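Local coordinates for protein enterochelin esterase (Salmonella enterica subsp. enterica serovar Typhimurium, PDB 3MGA) that probably hydrolyses the ester bonds of ferric enterobactin (enterochelin), the catecholate siderophore, so that its iron can be released inside the cell, at residues R202-W213 with P233-A242; T168-M176 with R187-G195. One frame throughout, in Å; residues are numbered along the deposited sequence. Where two conformers were deposited one is given.

Contact 1 of 2, residues R202-W213 with P233-A242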
loop_
_atom_site.group_PDB
_atom_site.type_symbol
_atom_site.label_atom_id
_atom_site.label_comp_id
_atom_site.label_asym_id
_atom_site.label_seq_id
_atom_site.Cartn_x
_atom_site.Cartn_y
_atom_site.Cartn_z
ATOM N N ARG A 202 -0.518 -2.916 27.213
ATOM C CA ARG A 202 -0.106 -2.957 25.806
ATOM C C ARG A 202 -1.248 -2.628 24.869
ATOM O O ARG A 202 -2.324 -3.207 24.986
ATOM C CB ARG A 202 0.287 -4.356 25.404
ATOM C CG ARG A 202 1.488 -5.001 26.025
ATOM C CD ARG A 202 1.291 -6.465 25.695
ATOM N NE ARG A 202 2.437 -7.326 25.858
ATOM C CZ ARG A 202 2.360 -8.649 25.791
ATOM N NH1 ARG A 202 1.186 -9.244 25.614
ATOM N NH2 ARG A 202 3.449 -9.382 25.943
ATOM N N PRO A 203 -1.020 -1.710 23.927
ATOM C CA PRO A 203 -2.060 -1.433 22.961
ATOM C C PRO A 203 -2.142 -2.550 21.915
ATOM O O PRO A 203 -1.121 -3.172 21.582
ATOM C CB PRO A 203 -1.564 -0.162 22.282
ATOM C CG PRO A 203 -0.091 -0.225 22.410
ATOM C CD PRO A 203 0.150 -0.833 23.743
ATOM N N LEU A 204 -3.353 -2.797 21.427
ATOM C CA LEU A 204 -3.616 -3.763 20.374
ATOM C C LEU A 204 -3.721 -2.976 19.074
ATOM O O LEU A 204 -4.336 -1.899 19.037
ATOM C CB LEU A 204 -4.947 -4.480 20.600
ATOM C CG LEU A 204 -5.440 -5.333 19.414
ATOM C CD1 LEU A 204 -4.483 -6.502 19.143
ATOM C CD2 LEU A 204 -6.848 -5.863 19.663
ATOM N N ALA A 205 -3.133 -3.524 18.013
ATOM C CA ALA A 205 -3.166 -2.909 16.703
ATOM C C ALA A 205 -3.573 -3.971 15.698
ATOM O O ALA A 205 -2.909 -5.004 15.577
ATOM C CB ALA A 205 -1.788 -2.325 16.346
ATOM N N ILE A 206 -4.674 -3.734 14.992
ATOM C CA ILE A 206 -5.135 -4.681 13.994
ATOM C C ILE A 206 -4.756 -4.234 12.590
ATOM O O ILE A 206 -5.077 -3.122 12.164
ATOM C CB ILE A 206 -6.648 -4.871 14.054
ATOM C CG1 ILE A 206 -7.050 -5.459 15.409
ATOM C CG2 ILE A 206 -7.107 -5.795 12.936
ATOM C CD1 ILE A 206 -8.550 -5.681 15.543
ATOM N N LEU A 207 -4.062 -5.111 11.873
ATOM C CA LEU A 207 -3.659 -4.829 10.508
ATOM C C LEU A 207 -4.385 -5.726 9.523
ATOM O O LEU A 207 -4.247 -6.953 9.553
ATOM C CB LEU A 207 -2.147 -4.944 10.328
ATOM C CG LEU A 207 -1.273 -3.789 10.834
ATOM C CD1 LEU A 207 -1.417 -3.543 12.321
ATOM C CD2 LEU A 207 0.174 -4.079 10.497
ATOM N N LEU A 208 -5.158 -5.099 8.642
ATOM C CA LEU A 208 -5.897 -5.822 7.626
ATOM C C LEU A 208 -4.906 -6.204 6.525
ATOM O O LEU A 208 -3.770 -5.724 6.527
ATOM C CB LEU A 208 -7.055 -4.973 7.115
ATOM C CG LEU A 208 -8.067 -4.616 8.209
ATOM C CD1 LEU A 208 -9.079 -3.586 7.702
ATOM C CD2 LEU A 208 -8.776 -5.883 8.765
ATOM N N ASP A 209 -5.321 -7.063 5.594
ATOM C CA ASP A 209 -4.415 -7.564 4.559
ATOM C C ASP A 209 -3.162 -8.125 5.238
ATOM O O ASP A 209 -2.031 -7.905 4.801
ATOM C CB ASP A 209 -4.101 -6.487 3.523
ATOM C CG ASP A 209 -5.281 -6.214 2.592
ATOM O OD1 ASP A 209 -5.885 -7.189 2.097
ATOM O OD2 ASP A 209 -5.594 -5.038 2.327
ATOM N N GLY A 210 -3.392 -8.862 6.319
ATOM C CA GLY A 210 -2.320 -9.464 7.106
ATOM C C GLY A 210 -1.395 -10.382 6.331
ATOM O O GLY A 210 -0.202 -10.467 6.628
ATOM N N GLN A 211 -1.948 -11.081 5.342
ATOM C CA GLN A 211 -1.166 -11.994 4.522
ATOM C C GLN A 211 0.012 -11.259 3.857
ATOM O O GLN A 211 1.131 -11.774 3.815
ATOM C CB GLN A 211 -2.052 -12.714 3.486
ATOM C CG GLN A 211 -2.664 -11.852 2.361
ATOM C CD GLN A 211 -3.635 -10.760 2.829
ATOM O OE1 GLN A 211 -4.163 -10.805 3.935
ATOM N NE2 GLN A 211 -3.878 -9.774 1.958
ATOM N N PHE A 212 -0.237 -10.040 3.390
ATOM C CA PHE A 212 0.785 -9.242 2.729
ATOM C C PHE A 212 1.846 -8.770 3.707
ATOM O O PHE A 212 3.044 -8.923 3.457
ATOM C CB PHE A 212 0.135 -8.022 2.067
ATOM C CG PHE A 212 1.071 -7.236 1.206
ATOM C CD1 PHE A 212 1.221 -7.552 -0.136
ATOM C CD2 PHE A 212 1.797 -6.183 1.729
ATOM C CE1 PHE A 212 2.087 -6.833 -0.931
ATOM C CE2 PHE A 212 2.653 -5.456 0.947
ATOM C CZ PHE A 212 2.803 -5.773 -0.384
ATOM N N TRP A 213 1.403 -8.201 4.827
ATOM C CA TRP A 213 2.320 -7.687 5.846
ATOM C C TRP A 213 3.013 -8.784 6.640
ATOM O O TRP A 213 3.891 -8.497 7.447
ATOM C CB TRP A 213 1.615 -6.705 6.791
ATOM C CG TRP A 213 0.996 -5.565 6.057
ATOM C CD1 TRP A 213 -0.337 -5.307 5.916
ATOM C CD2 TRP A 213 1.680 -4.570 5.299
ATOM N NE1 TRP A 213 -0.523 -4.186 5.150
ATOM C CE2 TRP A 213 0.702 -3.718 4.750
ATOM C CE3 TRP A 213 3.030 -4.311 5.032
ATOM C CZ2 TRP A 213 1.031 -2.612 3.956
ATOM C CZ3 TRP A 213 3.356 -3.225 4.262
ATOM C CH2 TRP A 213 2.360 -2.383 3.723
ATOM N N PRO A 233 5.456 1.770 21.553
ATOM C CA PRO A 233 5.358 1.083 22.824
ATOM C C PRO A 233 5.292 -0.420 22.608
ATOM O O PRO A 233 4.977 -0.864 21.498
ATOM C CB PRO A 233 4.021 1.576 23.361
ATOM C CG PRO A 233 3.178 1.730 22.124
ATOM C CD PRO A 233 4.135 2.182 21.041
ATOM N N GLY A 234 5.604 -1.204 23.636
ATOM C CA GLY A 234 5.480 -2.648 23.518
ATOM C C GLY A 234 4.009 -2.888 23.232
ATOM O O GLY A 234 3.155 -2.425 23.976
ATOM N N ALA A 235 3.708 -3.597 22.154
ATOM C CA ALA A 235 2.324 -3.814 21.752
ATOM C C ALA A 235 2.036 -5.238 21.348
ATOM O O ALA A 235 2.894 -6.100 21.431
ATOM C CB ALA A 235 1.983 -2.875 20.581
ATOM N N VAL A 236 0.790 -5.454 20.930
ATOM C CA VAL A 236 0.301 -6.734 20.448
ATOM C C VAL A 236 -0.233 -6.471 19.056
ATOM O O VAL A 236 -1.202 -5.736 18.901
ATOM C CB VAL A 236 -0.855 -7.273 21.335
ATOM C CG1 VAL A 236 -1.514 -8.518 20.690
ATOM C CG2 VAL A 236 -0.356 -7.574 22.740
ATOM N N TYR A 237 0.400 -7.063 18.047
ATOM C CA TYR A 237 -0.006 -6.879 16.650
ATOM C C TYR A 237 -0.780 -8.075 16.090
ATOM O O TYR A 237 -0.313 -9.199 16.160
ATOM C CB TYR A 237 1.223 -6.617 15.786
ATOM C CG TYR A 237 1.965 -5.357 16.157
ATOM C CD1 TYR A 237 1.627 -4.134 15.587
ATOM C CD2 TYR A 237 2.996 -5.384 17.075
ATOM C CE1 TYR A 237 2.303 -2.975 15.924
ATOM C CE2 TYR A 237 3.680 -4.232 17.415
ATOM C CZ TYR A 237 3.324 -3.031 16.841
ATOM O OH TYR A 237 4.000 -1.887 17.186
ATOM N N LEU A 238 -1.960 -7.809 15.522
ATOM C CA LEU A 238 -2.808 -8.837 14.944
ATOM C C LEU A 238 -2.988 -8.650 13.431
ATOM O O LEU A 238 -3.654 -7.719 12.986
ATOM C CB LEU A 238 -4.161 -8.796 15.625
ATOM C CG LEU A 238 -5.188 -9.834 15.212
ATOM C CD1 LEU A 238 -4.640 -11.240 15.443
ATOM C CD2 LEU A 238 -6.468 -9.612 15.989
ATOM N N LEU A 239 -2.388 -9.529 12.635
ATOM C CA LEU A 239 -2.529 -9.439 11.184
ATOM C C LEU A 239 -3.595 -10.407 10.738
ATOM O O LEU A 239 -3.493 -11.604 11.013
ATOM C CB LEU A 239 -1.211 -9.720 10.473
ATOM C CG LEU A 239 -0.162 -8.605 10.483
ATOM C CD1 LEU A 239 0.158 -8.108 11.875
ATOM C CD2 LEU A 239 1.093 -9.127 9.790
ATOM N N ILE A 240 -4.619 -9.896 10.052
ATOM C CA ILE A 240 -5.715 -10.748 9.603
ATOM C C ILE A 240 -5.664 -11.012 8.100
ATOM O O ILE A 240 -5.565 -10.093 7.299
ATOM C CB ILE A 240 -7.085 -10.156 9.961
ATOM C CG1 ILE A 240 -7.140 -9.761 11.441
ATOM C CG2 ILE A 240 -8.188 -11.160 9.639
ATOM C CD1 ILE A 240 -8.463 -9.142 11.839
ATOM N N ASP A 241 -5.744 -12.285 7.736
ATOM C CA ASP A 241 -5.717 -12.708 6.339
ATOM C C ASP A 241 -7.046 -12.347 5.703
ATOM O O ASP A 241 -8.107 -12.674 6.255
ATOM C CB ASP A 241 -5.517 -14.227 6.284
ATOM C CG ASP A 241 -5.285 -14.754 4.888
ATOM O OD1 ASP A 241 -5.326 -13.988 3.913
ATOM O OD2 ASP A 241 -5.051 -15.971 4.768
ATOM N N ALA A 242 -6.992 -11.657 4.566
ATOM C CA ALA A 242 -8.197 -11.284 3.823
ATOM C C ALA A 242 -8.710 -12.480 3.012
ATOM O O ALA A 242 -9.795 -12.418 2.426
ATOM C CB ALA A 242 -7.917 -10.096 2.893
HETATM O O HOH W 1 -7.607 -8.482 6.289
#
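Val236 packs against Leu204 and Arg202 across two parallel neighbouring strands, 204-207 and 236-240. Its CG1, anti to the backbone N (chi1 171°), reaches Leu204 CD1 at 3.9 Å, while CG2 meets the aliphatic part of Arg202 at CD, 3.6 Å away, the two side chains crossing at about a right angle. A short beta-branched residue suits this strand position, and the arginine beyond it hands its charged end to Gly195 O and Pro275 O. Five regular backbone hydrogen bonds join the strands, from Val236 N to Pro203 O through to Ile240 N to Leu207 O.

Leu239, from the same strand as Val236, points to the other face and lies over the turn into helix 210-216. Its CB rests on Gly210 CA at 3.6 Å, a closeness possible because Gly210 has no side chain, and its CD2 touches Trp213 CB at 3.9 Å. Ile240, at the end of its strand, packs CD1 on Ile206 CG2, and its carbonyl O accepts Gly210 N at 2.7 Å, the donor standing well above the carbonyl plane. A water also bridges that oxygen to Asp209 N. Gln211, bent back at chi2 (-63°), accepts Ala242 N on OE1 at 3.0 Å and gives NE2 to Asp209 OD1, which Arg248 also holds. Backbone bonds thus tie the strands, apolar side chains make both sheet faces hydrophobic, and polar groups fix the helix start to the neighbouring strand's end.

Contact 2 of 2, residues T168-M176 with R187-G195; sequences TPYSPPLMM and RRVWILTTG
This is an antiparallel beta hairpin at one border of the eight-stranded mixed sheet, where outermost strand 174-180 runs back along strand 185-193. Leu174 with Ile191 and Met176 with Val189 are hydrogen-bonded pairs, each joined by two backbone bonds; the shortest, Ile191 N to Leu174 O, measures 2.7 Å. Met175 and Trp190 form the non-hydrogen-bonded pair between them.

Side chains alternate between the two faces. Met176 and Val189 lie side by side and point the same way, with Met176 CB 3.5 Å from Val189 CG2. Because Met176 (a selenomethionine) is extended, its CG anti to the backbone N (chi1 176°), the selenium stays near Val189 CG2 and comes within 4.5 Å of Ile191 CD1. A long, flexible side chain suits this place, since it can cover two branched neighbours and also touch Gln269 of helix 256-273.

The reverse face carries Trp190 and Met175, also a selenomethionine. In the conformer given, its selenium stands obliquely to the indole, a Met-aromatic contact whose detail is doubtful. Arg188 of the same strand as Trp190 lays its guanidinium face on Trp190 CH2 and forms salt bridges with Glu215 and Asp241.

Before strand 174-180, Pro172, opposite Thr193, lacks the N-H that sheet pairing would use. The chains part here, and a water bridges Pro172 O and Thr193 N. Leu192 CD1 fills in beside Ser171 O at 3.4 Å. Such an antiparallel hairpin leading into a mostly parallel sheet is characteristic of the alpha/beta-hydrolase fold.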
loop_
_atom_site.group_PDB
_atom_site.type_symbol
_atom_site.label_atom_id
_atom_site.label_comp_id
_atom_site.label_asym_id
_atom_site.label_seq_id
_atom_site.Cartn_x
_atom_site.Cartn_y
_atom_site.Cartn_z
ATOM N N THR A 168 15.779 -7.802 14.272
ATOM C CA THR A 168 15.075 -9.045 14.572
ATOM C C THR A 168 14.202 -8.921 15.827
ATOM O O THR A 168 14.646 -8.380 16.839
ATOM C CB THR A 168 16.063 -10.207 14.790
ATOM O OG1 THR A 168 16.911 -10.346 13.641
ATOM C CG2 THR A 168 15.306 -11.518 15.040
ATOM N N PRO A 169 12.950 -9.415 15.756
ATOM C CA PRO A 169 12.061 -9.345 16.914
ATOM C C PRO A 169 12.392 -10.397 17.966
ATOM O O PRO A 169 12.564 -11.574 17.630
ATOM C CB PRO A 169 10.675 -9.584 16.312
ATOM C CG PRO A 169 10.910 -10.272 15.028
ATOM C CD PRO A 169 12.255 -9.891 14.544
ATOM N N TYR A 170 12.474 -9.981 19.231
ATOM C CA TYR A 170 12.792 -10.907 20.316
ATOM C C TYR A 170 11.805 -12.074 20.328
ATOM O O TYR A 170 12.186 -13.214 20.629
ATOM C CB TYR A 170 12.793 -10.208 21.683
ATOM C CG TYR A 170 13.689 -8.988 21.754
ATOM C CD1 TYR A 170 15.040 -9.073 21.422
ATOM C CD2 TYR A 170 13.201 -7.765 22.206
ATOM C CE1 TYR A 170 15.870 -7.959 21.490
ATOM C CE2 TYR A 170 14.027 -6.649 22.289
ATOM C CZ TYR A 170 15.360 -6.752 21.928
ATOM O OH TYR A 170 16.184 -5.648 22.004
ATOM N N SER A 171 10.545 -11.779 20.004
ATOM C CA SER A 171 9.494 -12.777 19.951
ATOM C C SER A 171 9.157 -13.128 18.503
ATOM O O SER A 171 8.938 -12.234 17.680
ATOM C CB SER A 171 8.223 -12.249 20.614
ATOM O OG SER A 171 8.461 -11.808 21.931
ATOM N N PRO A 172 9.112 -14.427 18.179
ATOM C CA PRO A 172 8.734 -14.795 16.825
ATOM C C PRO A 172 7.226 -14.638 16.615
ATOM O O PRO A 172 6.450 -14.795 17.565
ATOM C CB PRO A 172 9.112 -16.263 16.743
ATOM C CG PRO A 172 9.027 -16.750 18.141
ATOM C CD PRO A 172 9.423 -15.602 19.008
ATOM N N PRO A 173 6.810 -14.309 15.380
ATOM C CA PRO A 173 5.390 -14.172 15.094
ATOM C C PRO A 173 4.687 -15.515 15.213
ATOM O O PRO A 173 5.231 -16.527 14.793
ATOM C CB PRO A 173 5.362 -13.669 13.646
ATOM C CG PRO A 173 6.706 -14.004 13.079
ATOM C CD PRO A 173 7.656 -14.006 14.213
ATOM N N LEU A 174 3.504 -15.523 15.807
ATOM C CA LEU A 174 2.741 -16.748 15.983
ATOM C C LEU A 174 1.584 -16.716 15.007
ATOM O O LEU A 174 1.141 -15.646 14.608
ATOM C CB LEU A 174 2.230 -16.858 17.414
ATOM C CG LEU A 174 3.300 -16.871 18.520
ATOM C CD1 LEU A 174 2.668 -16.714 19.896
ATOM C CD2 LEU A 174 4.140 -18.141 18.451
HETATM N N MSE A 175 1.110 -17.898 14.629
HETATM C CA MSE A 175 0.012 -18.050 13.685
HETATM C C MSE A 175 -1.138 -18.811 14.319
HETATM O O MSE A 175 -0.937 -19.765 15.073
HETATM C CB MSE A 175 0.506 -18.779 12.432
HETATM C CG MSE A 175 1.413 -17.930 11.570
HETATM SE SE MSE A 175 2.448 -18.927 10.250
HETATM C CE MSE A 175 3.553 -19.968 11.481
HETATM N N MSE A 176 -2.351 -18.388 13.995
HETATM C CA MSE A 176 -3.530 -19.001 14.530
HETATM C C MSE A 176 -4.576 -19.125 13.431
HETATM O O MSE A 176 -4.691 -18.265 12.552
HETATM C CB MSE A 176 -4.007 -18.110 15.662
HETATM C CG MSE A 176 -5.279 -18.497 16.318
HETATM SE SE MSE A 176 -5.716 -17.169 17.674
HETATM C CE MSE A 176 -7.516 -17.835 18.013
ATOM N N ARG A 187 -9.667 -18.831 8.568
ATOM C CA ARG A 187 -8.670 -17.875 8.122
ATOM C C ARG A 187 -7.468 -17.805 9.051
ATOM O O ARG A 187 -7.595 -18.070 10.223
ATOM C CB ARG A 187 -9.412 -16.561 8.182
ATOM C CG ARG A 187 -8.713 -15.307 7.981
ATOM C CD ARG A 187 -9.621 -14.252 8.578
ATOM N NE ARG A 187 -11.010 -14.406 8.124
ATOM C CZ ARG A 187 -11.565 -13.737 7.116
ATOM N NH1 ARG A 187 -10.878 -12.814 6.440
ATOM N NH2 ARG A 187 -12.836 -13.969 6.804
ATOM N N ARG A 188 -6.313 -17.412 8.521
ATOM C CA ARG A 188 -5.100 -17.271 9.314
ATOM C C ARG A 188 -5.020 -15.888 9.915
ATOM O O ARG A 188 -5.402 -14.902 9.275
ATOM C CB ARG A 188 -3.838 -17.413 8.453
ATOM C CG ARG A 188 -3.583 -18.762 7.836
ATOM C CD ARG A 188 -2.415 -18.670 6.846
ATOM N NE ARG A 188 -2.715 -17.814 5.695
ATOM C CZ ARG A 188 -1.854 -17.509 4.723
ATOM N NH1 ARG A 188 -0.607 -17.977 4.744
ATOM N NH2 ARG A 188 -2.239 -16.720 3.719
ATOM N N VAL A 189 -4.495 -15.829 11.135
ATOM C CA VAL A 189 -4.236 -14.573 11.820
ATOM C C VAL A 189 -2.827 -14.698 12.427
ATOM O O VAL A 189 -2.435 -15.775 12.909
ATOM C CB VAL A 189 -5.280 -14.250 12.899
ATOM C CG1 VAL A 189 -6.665 -14.058 12.259
ATOM C CG2 VAL A 189 -5.310 -15.342 13.981
ATOM N N TRP A 190 -2.051 -13.627 12.361
ATOM C CA TRP A 190 -0.706 -13.640 12.916
ATOM C C TRP A 190 -0.641 -12.764 14.161
ATOM O O TRP A 190 -1.295 -11.732 14.242
ATOM C CB TRP A 190 0.306 -13.150 11.894
ATOM C CG TRP A 190 0.546 -14.059 10.733
ATOM C CD1 TRP A 190 1.573 -14.953 10.596
ATOM C CD2 TRP A 190 -0.213 -14.137 9.520
ATOM N NE1 TRP A 190 1.497 -15.585 9.375
ATOM C CE2 TRP A 190 0.403 -15.108 8.701
ATOM C CE3 TRP A 190 -1.349 -13.482 9.043
ATOM C CZ2 TRP A 190 -0.085 -15.439 7.445
ATOM C CZ3 TRP A 190 -1.836 -13.816 7.792
ATOM C CH2 TRP A 190 -1.204 -14.782 7.010
ATOM N N ILE A 191 0.159 -13.171 15.135
ATOM C CA ILE A 191 0.281 -12.410 16.365
ATOM C C ILE A 191 1.728 -12.109 16.685
ATOM O O ILE A 191 2.533 -13.017 16.822
ATOM C CB ILE A 191 -0.307 -13.171 17.567
ATOM C CG1 ILE A 191 -1.784 -13.487 17.351
ATOM C CG2 ILE A 191 -0.158 -12.346 18.844
ATOM C CD1 ILE A 191 -2.405 -14.281 18.513
ATOM N N LEU A 192 2.055 -10.833 16.805
ATOM C CA LEU A 192 3.396 -10.422 17.192
ATOM C C LEU A 192 3.291 -9.557 18.440
ATOM O O LEU A 192 2.454 -8.674 18.502
ATOM C CB LEU A 192 4.081 -9.605 16.093
ATOM C CG LEU A 192 5.467 -9.072 16.483
ATOM C CD1 LEU A 192 6.446 -10.230 16.577
ATOM C CD2 LEU A 192 5.964 -8.039 15.485
ATOM N N THR A 193 4.135 -9.825 19.430
ATOM C CA THR A 193 4.178 -9.030 20.647
ATOM C C THR A 193 5.569 -8.406 20.697
ATOM O O THR A 193 6.549 -9.070 20.374
ATOM C CB THR A 193 3.962 -9.887 21.908
ATOM O OG1 THR A 193 5.030 -10.825 22.036
ATOM C CG2 THR A 193 2.641 -10.629 21.843
ATOM N N THR A 194 5.666 -7.145 21.102
ATOM C CA THR A 194 6.959 -6.464 21.155
ATOM C C THR A 194 7.327 -5.933 22.543
ATOM O O THR A 194 8.171 -5.046 22.674
ATOM C CB THR A 194 7.005 -5.307 20.133
ATOM O OG1 THR A 194 6.012 -4.318 20.459
ATOM C CG2 THR A 194 6.758 -5.842 18.737
ATOM N N GLY A 195 6.708 -6.483 23.578
ATOM C CA GLY A 195 6.997 -6.072 24.951
ATOM C C GLY A 195 6.277 -6.952 25.955
ATOM O O GLY A 195 5.178 -7.443 25.680
HETATM O O HOH W 2 5.499 -12.729 19.435
#

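Contacts 1 and 2 are consecutive pieces of one sheet, their centres 9 Å apart, and strand 236-240 meets strand 185-193 where they join: Tyr237 N lies 2.6 Å from Leu192 O, a probable hydrogen bond. Arg202 NH2 to Gly195 O, 2.6 Å and also a probable hydrogen bond, ties together the two ends of the loop between strands 185-193 and 204-207. Packing between Ile240 CG2 and Arg187 CD, at 3.6 Å, adds an apolar contact. The hairpin of contact 2 forms the border, whereas contact 1 lies deeper: its Leu208 touches the probable nucleophile elbow around Ser289, which places contact 1 beside the presumed active site.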